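Local coordinates for precorrin-6Y C5,15-methyltransferase (Decarboxylating) (Geobacter metallireducens, PDB 3E05), which probably methylates and decarboxylates a corrin precursor using S-adenosylmethionine in adenosylcobalamin biosynthesis, the chain here being the C-terminal domain, at residues L36-D41 / P109-I114; D41-D46 / N64-A69; E123-V128 / E153-H158. All blocks are in the same frame, centred on the assembly; numbering follows the deposited sequence.

Interaction 1: L36-D41 / P109-I114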
loop_
_atom_site.group_PDB
_atom_site.type_symbol
_atom_site.label_atom_id
_atom_site.label_comp_id
_atom_site.label_asym_id
_atom_site.label_seq_id
_atom_site.Cartn_x
_atom_site.Cartn_y
_atom_site.Cartn_z
ATOM N N LEU D 36 -7.289 -16.409 11.890
ATOM C CA LEU D 36 -8.186 -17.161 12.781
ATOM C C LEU D 36 -7.598 -18.474 13.325
ATOM O O LEU D 36 -8.160 -19.043 14.259
ATOM C CB LEU D 36 -9.529 -17.421 12.113
ATOM C CG LEU D 36 -10.519 -16.247 12.136
ATOM C CD1 LEU D 36 -11.560 -16.383 11.050
ATOM C CD2 LEU D 36 -11.191 -16.159 13.523
ATOM N N ARG D 37 -6.486 -18.935 12.747
ATOM C CA ARG D 37 -5.780 -20.152 13.198
ATOM C C ARG D 37 -6.746 -21.335 13.357
ATOM O O ARG D 37 -6.897 -21.890 14.445
ATOM C CB ARG D 37 -5.031 -19.906 14.514
ATOM C CG ARG D 37 -3.809 -19.025 14.406
ATOM C CD ARG D 37 -3.322 -18.603 15.788
ATOM N NE ARG D 37 -3.212 -19.728 16.712
ATOM C CZ ARG D 37 -3.185 -19.617 18.039
ATOM N NH1 ARG D 37 -3.265 -18.421 18.620
ATOM N NH2 ARG D 37 -3.083 -20.711 18.786
ATOM N N LEU D 38 -7.426 -21.667 12.271
ATOM C CA LEU D 38 -8.461 -22.690 12.266
ATOM C C LEU D 38 -7.883 -24.102 12.271
ATOM O O LEU D 38 -6.840 -24.369 11.687
ATOM C CB LEU D 38 -9.383 -22.506 11.052
ATOM C CG LEU D 38 -10.152 -21.175 10.940
ATOM C CD1 LEU D 38 -11.100 -21.227 9.733
ATOM C CD2 LEU D 38 -10.917 -20.820 12.198
ATOM N N GLN D 39 -8.569 -25.001 12.959
ATOM C CA GLN D 39 -8.304 -26.425 12.843
ATOM C C GLN D 39 -9.664 -27.099 12.890
ATOM O O GLN D 39 -10.625 -26.488 13.340
ATOM C CB GLN D 39 -7.366 -26.924 13.950
ATOM C CG GLN D 39 -7.649 -26.393 15.334
ATOM C CD GLN D 39 -6.534 -26.711 16.325
ATOM O OE1 GLN D 39 -5.515 -26.017 16.390
ATOM N NE2 GLN D 39 -6.732 -27.761 17.111
ATOM N N ASP D 40 -9.758 -28.344 12.431
ATOM C CA ASP D 40 -11.046 -29.030 12.377
ATOM C C ASP D 40 -11.662 -29.224 13.781
ATOM O O ASP D 40 -10.957 -29.134 14.782
ATOM C CB ASP D 40 -10.918 -30.353 11.615
ATOM C CG ASP D 40 -12.209 -30.750 10.921
ATOM O OD1 ASP D 40 -13.213 -30.022 11.059
ATOM O OD2 ASP D 40 -12.223 -31.790 10.233
ATOM N N ASP D 41 -12.985 -29.401 13.828
ATOM C CA ASP D 41 -13.760 -29.684 15.057
ATOM C C ASP D 41 -14.001 -28.498 15.994
ATOM O O ASP D 41 -14.588 -28.684 17.063
ATOM C CB ASP D 41 -13.180 -30.862 15.868
ATOM C CG ASP D 41 -13.075 -32.142 15.062
ATOM O OD1 ASP D 41 -14.094 -32.588 14.492
ATOM O OD2 ASP D 41 -11.970 -32.717 15.022
ATOM N N PRO D 109 -17.441 -20.469 22.024
ATOM C CA PRO D 109 -16.627 -20.436 20.813
ATOM C C PRO D 109 -15.129 -20.615 21.073
ATOM O O PRO D 109 -14.602 -20.173 22.098
ATOM C CB PRO D 109 -16.915 -19.045 20.265
ATOM C CG PRO D 109 -17.115 -18.187 21.518
ATOM C CD PRO D 109 -17.578 -19.126 22.630
ATOM N N ASP D 110 -14.469 -21.298 20.145
ATOM C CA ASP D 110 -13.027 -21.341 20.089
ATOM C C ASP D 110 -12.521 -20.138 19.284
ATOM O O ASP D 110 -11.414 -19.672 19.501
ATOM C CB ASP D 110 -12.568 -22.611 19.383
ATOM C CG ASP D 110 -12.901 -23.870 20.177
ATOM O OD1 ASP D 110 -12.275 -24.067 21.225
ATOM O OD2 ASP D 110 -13.767 -24.652 19.735
ATOM N N ARG D 111 -13.336 -19.686 18.335
ATOM C CA ARG D 111 -12.911 -18.718 17.316
ATOM C C ARG D 111 -14.073 -17.755 17.097
ATOM O O ARG D 111 -15.214 -18.185 16.939
ATOM C CB ARG D 111 -12.554 -19.438 16.006
ATOM C CG ARG D 111 -11.387 -20.408 16.075
ATOM C CD ARG D 111 -10.113 -19.715 16.525
ATOM N NE ARG D 111 -8.942 -20.583 16.461
ATOM C CZ ARG D 111 -8.475 -21.302 17.482
ATOM N NH1 ARG D 111 -9.083 -21.283 18.668
ATOM N NH2 ARG D 111 -7.401 -22.062 17.311
ATOM N N VAL D 112 -13.809 -16.449 17.151
ATOM C CA VAL D 112 -14.844 -15.497 16.823
ATOM C C VAL D 112 -14.307 -14.505 15.810
ATOM O O VAL D 112 -13.238 -13.926 16.023
ATOM C CB VAL D 112 -15.374 -14.742 18.059
ATOM C CG1 VAL D 112 -16.371 -13.688 17.634
ATOM C CG2 VAL D 112 -16.048 -15.702 19.037
ATOM N N PHE D 113 -15.025 -14.375 14.705
ATOM C CA PHE D 113 -14.782 -13.319 13.732
ATOM C C PHE D 113 -15.889 -12.293 13.882
ATOM O O PHE D 113 -17.070 -12.634 13.913
ATOM C CB PHE D 113 -14.719 -13.839 12.293
ATOM C CG PHE D 113 -14.570 -12.734 11.270
ATOM C CD1 PHE D 113 -13.426 -11.920 11.274
ATOM C CD2 PHE D 113 -15.584 -12.468 10.343
ATOM C CE1 PHE D 113 -13.279 -10.864 10.328
ATOM C CE2 PHE D 113 -15.438 -11.430 9.399
ATOM C CZ PHE D 113 -14.272 -10.630 9.398
ATOM N N ILE D 114 -15.500 -11.032 14.038
ATOM C CA ILE D 114 -16.455 -9.946 14.086
ATOM C C ILE D 114 -16.350 -9.125 12.794
ATOM O O ILE D 114 -15.404 -8.338 12.614
ATOM C CB ILE D 114 -16.226 -9.064 15.344
ATOM C CG1 ILE D 114 -16.304 -9.926 16.617
ATOM C CG2 ILE D 114 -17.209 -7.910 15.383
ATOM C CD1 ILE D 114 -15.663 -9.304 17.838
#
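Arg111, at the start of strand 111-114, reaches into the loop that follows helix 26-35 and ties it to the central sheet of a Rossmann-like fold, that of the class I S-adenosylmethionine-dependent methyltransferases. A bend at its second torsion (chi2 -59°) brings the guanidinium edge against two successive carbonyls. Arg111 NE and NH2 grip Arg37 O side-on: Arg111 NH2 lies 2.9 Å from this oxygen with an N-H...O angle of 153°, whereas Arg111 NE, at 3.2 Å from Arg37 O, approaches from above the carbonyl plane. Arg111 NE also makes a weak, bent bond to Leu36 O at 2.8 Å. The third nitrogen is held from within its own segment, Arg111 NH1 to Asp110 O at 3.0 Å with an angle of 167°, so carbonyl acceptors engage all three nitrogens and hold the rotation of the guanidinium. Arg37 has left helical geometry with a positive phi, and its carbonyl is the one that takes two donors.

The apolar side of the contact is buried. Leu38 CD2 rests 3.9 Å from Arg111 CG, the two side chains running past one another head to tail, and Leu36 CD1 lies 4.2 Å from Phe113 CB. Beyond them Leu38 meets helix 53-61, and Leu36 meets Val139 of the next strand.

The other side is looser and partly exposed. Arg37, which packs on Pro7 of the second subunit, keeps its own guanidinium 4.8 Å from that of Arg111, NH2 to NH2. Gln39 comes obliquely towards the same group, its OE1 stopping 4.5 Å from Arg111 NH2.

Interaction 2: D41-D46 / N64-A69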
loop_
_atom_site.group_PDB
_atom_site.type_symbol
_atom_site.label_atom_id
_atom_site.label_comp_id
_atom_site.label_asym_id
_atom_site.label_seq_id
_atom_site.Cartn_x
_atom_site.Cartn_y
_atom_site.Cartn_z
ATOM N N ASP D 41 -12.985 -29.401 13.828
ATOM C CA ASP D 41 -13.760 -29.684 15.057
ATOM C C ASP D 41 -14.001 -28.498 15.994
ATOM O O ASP D 41 -14.588 -28.684 17.063
ATOM C CB ASP D 41 -13.180 -30.862 15.868
ATOM C CG ASP D 41 -13.075 -32.142 15.062
ATOM O OD1 ASP D 41 -14.094 -32.588 14.492
ATOM O OD2 ASP D 41 -11.970 -32.717 15.022
ATOM N N LEU D 42 -13.569 -27.292 15.615
ATOM C CA LEU D 42 -13.767 -26.120 16.489
ATOM C C LEU D 42 -15.138 -25.494 16.308
ATOM O O LEU D 42 -15.796 -25.697 15.298
ATOM C CB LEU D 42 -12.693 -25.049 16.253
ATOM C CG LEU D 42 -11.220 -25.379 16.534
ATOM C CD1 LEU D 42 -10.388 -24.116 16.419
ATOM C CD2 LEU D 42 -11.015 -26.004 17.903
ATOM N N VAL D 43 -15.556 -24.709 17.289
ATOM C CA VAL D 43 -16.761 -23.916 17.164
ATOM C C VAL D 43 -16.369 -22.458 16.895
ATOM O O VAL D 43 -15.571 -21.885 17.636
ATOM C CB VAL D 43 -17.670 -24.021 18.420
ATOM C CG1 VAL D 43 -18.827 -22.997 18.370
ATOM C CG2 VAL D 43 -18.225 -25.446 18.556
ATOM N N MET D 44 -16.936 -21.892 15.831
ATOM C CA MET D 44 -16.678 -20.518 15.431
ATOM C C MET D 44 -17.963 -19.688 15.422
ATOM O O MET D 44 -18.986 -20.133 14.919
ATOM C CB MET D 44 -16.027 -20.516 14.044
ATOM C CG MET D 44 -15.735 -19.124 13.434
ATOM S SD MET D 44 -14.826 -19.295 11.875
ATOM C CE MET D 44 -15.588 -17.970 10.978
ATOM N N TRP D 45 -17.910 -18.478 15.980
ATOM C CA TRP D 45 -18.963 -17.487 15.738
ATOM C C TRP D 45 -18.531 -16.480 14.652
ATOM O O TRP D 45 -17.410 -15.968 14.707
ATOM C CB TRP D 45 -19.264 -16.696 17.010
ATOM C CG TRP D 45 -19.762 -17.469 18.217
ATOM C CD1 TRP D 45 -20.179 -18.777 18.267
ATOM C CD2 TRP D 45 -19.945 -16.942 19.535
ATOM N NE1 TRP D 45 -20.573 -19.102 19.551
ATOM C CE2 TRP D 45 -20.459 -17.989 20.343
ATOM C CE3 TRP D 45 -19.714 -15.691 20.116
ATOM C CZ2 TRP D 45 -20.740 -17.820 21.705
ATOM C CZ3 TRP D 45 -19.987 -15.526 21.482
ATOM C CH2 TRP D 45 -20.499 -16.581 22.251
ATOM N N ASP D 46 -19.410 -16.203 13.686
ATOM C CA ASP D 46 -19.193 -15.156 12.695
ATOM C C ASP D 46 -20.265 -14.087 12.955
ATOM O O ASP D 46 -21.415 -14.206 12.510
ATOM C CB ASP D 46 -19.258 -15.748 11.277
ATOM C CG ASP D 46 -19.128 -14.711 10.156
ATOM O OD1 ASP D 46 -18.974 -13.482 10.386
ATOM O OD2 ASP D 46 -19.171 -15.159 8.989
ATOM N N ASN D 64 -15.688 -30.751 9.926
ATOM C CA ASN D 64 -16.341 -31.296 11.108
ATOM C C ASN D 64 -16.493 -30.292 12.248
ATOM O O ASN D 64 -16.966 -30.649 13.331
ATOM C CB ASN D 64 -15.616 -32.564 11.571
ATOM C CG ASN D 64 -15.598 -33.639 10.506
ATOM O OD1 ASN D 64 -16.634 -34.227 10.180
ATOM N ND2 ASN D 64 -14.423 -33.898 9.951
ATOM N N GLY D 65 -16.106 -29.039 11.998
ATOM C CA GLY D 65 -16.374 -27.951 12.936
ATOM C C GLY D 65 -17.815 -27.468 12.866
ATOM O O GLY D 65 -18.574 -27.896 11.990
ATOM N N ARG D 66 -18.191 -26.576 13.785
ATOM C CA ARG D 66 -19.512 -25.934 13.760
ATOM C C ARG D 66 -19.391 -24.416 13.720
ATOM O O ARG D 66 -18.774 -23.810 14.596
ATOM C CB ARG D 66 -20.364 -26.346 14.968
ATOM C CG ARG D 66 -20.736 -27.843 14.994
ATOM C CD ARG D 66 -21.627 -28.177 16.175
ATOM N NE ARG D 66 -20.901 -28.122 17.439
ATOM C CZ ARG D 66 -21.477 -28.040 18.636
ATOM N NH1 ARG D 66 -22.799 -27.988 18.741
ATOM N NH2 ARG D 66 -20.723 -27.998 19.730
ATOM N N ILE D 67 -20.006 -23.814 12.712
ATOM C CA ILE D 67 -19.943 -22.364 12.504
ATOM C C ILE D 67 -21.324 -21.736 12.652
ATOM O O ILE D 67 -22.305 -22.232 12.100
ATOM C CB ILE D 67 -19.299 -22.022 11.127
ATOM C CG1 ILE D 67 -17.846 -22.507 11.082
ATOM C CG2 ILE D 67 -19.339 -20.537 10.837
ATOM C CD1 ILE D 67 -17.643 -23.742 10.300
ATOM N N PHE D 68 -21.394 -20.649 13.415
ATOM C CA PHE D 68 -22.645 -19.943 13.651
ATOM C C PHE D 68 -22.517 -18.518 13.137
ATOM O O PHE D 68 -21.678 -17.749 13.619
ATOM C CB PHE D 68 -23.002 -19.990 15.140
ATOM C CG PHE D 68 -23.168 -21.395 15.660
ATOM C CD1 PHE D 68 -24.406 -22.036 15.571
ATOM C CD2 PHE D 68 -22.088 -22.086 16.209
ATOM C CE1 PHE D 68 -24.567 -23.347 16.022
ATOM C CE2 PHE D 68 -22.238 -23.392 16.659
ATOM C CZ PHE D 68 -23.486 -24.023 16.563
ATOM N N ALA D 69 -23.337 -18.208 12.140
ATOM C CA ALA D 69 -23.290 -16.950 11.409
ATOM C C ALA D 69 -24.466 -16.068 11.797
ATOM O O ALA D 69 -25.624 -16.359 11.446
ATOM C CB ALA D 69 -23.298 -17.229 9.906
#
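Val43 carries CG1 anti to its backbone N (chi1 171°), which turns this methyl to the edge of the Phe68 ring, and Phe68 places its own CG anti to the carbonyl carbon (chi1 -60°), directing the ring towards Val43, which its CD2-CE2 side meets. Val43 CG1 lies near the ring plane, 3.8 Å from Phe68 CE2. The other methyl, Val43 CG2, lies 3.8 Å from Arg66 NH2, oblique to the guanidinium. With both methyls removed, as by an alanine here, the Phe68 edge and the Arg66 guanidinium would probably each lose a packing partner and be freer to turn. On the same face of the sheet, Trp45 meets Phe68 more loosely: Phe68 CD2 stands at the indole edge, 4.3 Å from Trp45 CD1. On the face of Met44, Met44 CB packs 4.0 Å from Ile67 CG1.

The backbones pair as parallel strands in a register of Val43 with Arg66 through Asp46 with Ala69. Four hydrogen bonds alternate in direction between them, among them Phe68 N to Met44 O at 2.9 Å and the almost linear Asp46 N to Phe68 O (2.7 Å, 176°). Ahead of the strands Asp41 and Asn64 run side by side, Asp41 OD1 3.3 Å from Asn64 CB.

The pair forms the two strands of a beta-alpha-beta crossover. Its helix, 53-61, covers the face of Met44 and Ile67, and its Ser55 bonds to Asp46 OD2. Strand 111-114 lies beyond strand 43-47, and strand 92-96 flanks 66-71 on the other side.

Interaction 3: E123-V128 / E153-H158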
loop_
_atom_site.group_PDB
_atom_site.type_symbol
_atom_site.label_atom_id
_atom_site.label_comp_id
_atom_site.label_asym_id
_atom_site.label_seq_id
_atom_site.Cartn_x
_atom_site.Cartn_y
_atom_site.Cartn_z
ATOM N N GLU D 123 -20.078 -4.015 23.686
ATOM C CA GLU D 123 -20.976 -5.009 24.236
ATOM C C GLU D 123 -20.711 -6.386 23.632
ATOM O O GLU D 123 -20.791 -7.399 24.333
ATOM C CB GLU D 123 -22.430 -4.581 24.029
ATOM C CG GLU D 123 -22.804 -3.307 24.794
ATOM C CD GLU D 123 -22.619 -2.005 24.000
ATOM O OE1 GLU D 123 -21.987 -2.003 22.915
ATOM O OE2 GLU D 123 -23.118 -0.963 24.479
ATOM N N ILE D 124 -20.364 -6.418 22.343
ATOM C CA ILE D 124 -20.008 -7.673 21.674
ATOM C C ILE D 124 -18.690 -8.243 22.200
ATOM O O ILE D 124 -18.615 -9.443 22.476
ATOM C CB ILE D 124 -19.983 -7.533 20.129
ATOM C CG1 ILE D 124 -21.406 -7.456 19.585
ATOM C CG2 ILE D 124 -19.235 -8.716 19.465
ATOM C CD1 ILE D 124 -21.499 -6.937 18.150
ATOM N N ILE D 125 -17.667 -7.394 22.341
ATOM C CA ILE D 125 -16.362 -7.838 22.830
ATOM C C ILE D 125 -16.474 -8.371 24.264
ATOM O O ILE D 125 -15.938 -9.437 24.574
ATOM C CB ILE D 125 -15.244 -6.759 22.635
ATOM C CG1 ILE D 125 -14.838 -6.715 21.148
ATOM C CG2 ILE D 125 -14.000 -7.073 23.469
ATOM C CD1 ILE D 125 -13.908 -5.564 20.766
ATOM N N ASP D 126 -17.212 -7.653 25.112
ATOM C CA ASP D 126 -17.474 -8.091 26.487
ATOM C C ASP D 126 -18.139 -9.459 26.538
ATOM O O ASP D 126 -17.681 -10.340 27.268
ATOM C CB ASP D 126 -18.340 -7.070 27.227
ATOM C CG ASP D 126 -17.557 -5.859 27.671
ATOM O OD1 ASP D 126 -18.014 -5.175 28.604
ATOM O OD2 ASP D 126 -16.488 -5.583 27.085
ATOM N N ALA D 127 -19.197 -9.626 25.741
ATOM C CA ALA D 127 -19.947 -10.877 25.672
ATOM C C ALA D 127 -19.099 -12.036 25.138
ATOM O O ALA D 127 -19.125 -13.128 25.704
ATOM C CB ALA D 127 -21.204 -10.694 24.853
ATOM N N VAL D 128 -18.334 -11.780 24.072
ATOM C CA VAL D 128 -17.391 -12.758 23.506
ATOM C C VAL D 128 -16.288 -13.166 24.485
ATOM O O VAL D 128 -15.963 -14.354 24.592
ATOM C CB VAL D 128 -16.732 -12.235 22.180
ATOM C CG1 VAL D 128 -15.546 -13.094 21.793
ATOM C CG2 VAL D 128 -17.737 -12.221 21.061
ATOM N N GLU D 153 -8.633 -0.886 21.835
ATOM C CA GLU D 153 -8.824 -0.418 23.209
ATOM C C GLU D 153 -9.571 -1.434 24.092
ATOM O O GLU D 153 -9.124 -1.737 25.195
ATOM C CB GLU D 153 -9.548 0.934 23.209
ATOM C CG GLU D 153 -9.679 1.586 24.589
ATOM C CD GLU D 153 -10.686 2.728 24.624
ATOM O OE1 GLU D 153 -10.796 3.481 23.630
ATOM O OE2 GLU D 153 -11.365 2.877 25.661
ATOM N N PHE D 154 -10.689 -1.959 23.598
ATOM C CA PHE D 154 -11.514 -2.914 24.366
ATOM C C PHE D 154 -10.853 -4.270 24.569
ATOM O O PHE D 154 -10.941 -4.850 25.647
ATOM C CB PHE D 154 -12.901 -3.101 23.744
ATOM C CG PHE D 154 -13.674 -1.824 23.566
ATOM C CD1 PHE D 154 -13.560 -0.776 24.486
ATOM C CD2 PHE D 154 -14.535 -1.672 22.480
ATOM C CE1 PHE D 154 -14.268 0.406 24.309
ATOM C CE2 PHE D 154 -15.261 -0.497 22.302
ATOM C CZ PHE D 154 -15.125 0.547 23.219
ATOM N N LEU D 155 -10.194 -4.770 23.533
ATOM C CA LEU D 155 -9.481 -6.042 23.611
ATOM C C LEU D 155 -8.263 -5.970 24.530
ATOM O O LEU D 155 -7.967 -6.925 25.249
ATOM C CB LEU D 155 -9.057 -6.514 22.210
ATOM C CG LEU D 155 -10.151 -6.981 21.238
ATOM C CD1 LEU D 155 -9.604 -6.955 19.835
ATOM C CD2 LEU D 155 -10.705 -8.368 21.578
ATOM N N GLU D 156 -7.558 -4.841 24.510
ATOM C CA GLU D 156 -6.436 -4.649 25.431
ATOM C C GLU D 156 -6.866 -4.469 26.889
ATOM O O GLU D 156 -6.125 -4.849 27.803
ATOM C CB GLU D 156 -5.536 -3.516 24.964
ATOM C CG GLU D 156 -4.667 -3.931 23.777
ATOM C CD GLU D 156 -3.617 -2.912 23.425
ATOM O OE1 GLU D 156 -3.793 -1.724 23.784
ATOM O OE2 GLU D 156 -2.618 -3.304 22.785
ATOM N N ASP D 157 -8.059 -3.908 27.087
ATOM C CA ASP D 157 -8.684 -3.798 28.409
ATOM C C ASP D 157 -8.958 -5.156 29.039
ATOM O O ASP D 157 -8.909 -5.293 30.269
ATOM C CB ASP D 157 -10.011 -3.035 28.328
ATOM C CG ASP D 157 -9.827 -1.538 28.230
ATOM O OD1 ASP D 157 -8.675 -1.063 28.353
ATOM O OD2 ASP D 157 -10.846 -0.840 28.018
ATOM N N HIS D 158 -9.255 -6.149 28.198
ATOM C CA HIS D 158 -9.560 -7.502 28.658
ATOM C C HIS D 158 -8.317 -8.394 28.701
ATOM O O HIS D 158 -8.426 -9.601 28.871
ATOM C CB HIS D 158 -10.646 -8.144 27.786
ATOM C CG HIS D 158 -11.991 -7.498 27.909
ATOM N ND1 HIS D 158 -12.659 -7.384 29.110
ATOM C CD2 HIS D 158 -12.806 -6.957 26.973
ATOM C CE1 HIS D 158 -13.817 -6.781 28.911
ATOM N NE2 HIS D 158 -13.932 -6.512 27.622
#
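Within segments 123-128 and 153-158, the nearest CA atoms are those of Ile125 and Phe154, 7.1 Å apart, a separation bridged by side chains. Ile125 is the buried centre. Its CG1 is anti to the carbonyl carbon (chi1 -75°), which carries Ile125 CD1 to the root of Phe154, 4.0 Å from Phe154 CB and near the plane of the phenyl ring, at its edge. Both branches touch Leu155, with Ile125 CG2 4.0 Å from Leu155 CD2; the isoleucine runs roughly perpendicular to the side chains of Phe154 and Leu155. Ile125 CG2 also touches the imidazole edge, 3.7 Å from His158 CD2.

The polar part lies on the more exposed side. In the conformer described here, His158, just past the end of helix 145-157, donates from NE2 to Asp126 OD2 at 2.8 Å with an N-H...O angle of 153°. The oxygen lies in the imidazole plane, yet the donor meets the carboxylate from above its plane; the two flat groups are turned 79° apart. A second conformer of His158 exists, so this bond may not be kept at all times. Asp126 and His158 thus link one turn of helix 121-131 to the C-terminal end of its neighbour, beside the apolar patch.

Inward, Val128 and Leu155 both reach Ile138 in strand 137-142, placing the two helices on one face of the sheet. Neighbouring helices laid side by side on the sheet in this way form one outer layer of the alpha-beta-alpha sandwich of class I methyltransferases.

Interactions 1 and 2 lie together, their centres about 7 Å apart: they share Asp41, rest on the adjacent strands 111-114 and 43-47, and are joined by a probable hydrogen bond from Asp110 N to Val43 O at 2.8 Å. Interaction 3 is more distant, its centre about 17 Å from that of interaction 1 and about 20 Å from that of interaction 2. It still meets both through Val128, whose CG1 is 3.8 Å from Val112 CG2 and whose CG2 is 4.0 Å from Trp45 CZ3. As in related methyltransferases, the C-terminal ends of strands 43-47 and 66-71, paired in interaction 2, probably border the S-adenosylmethionine site.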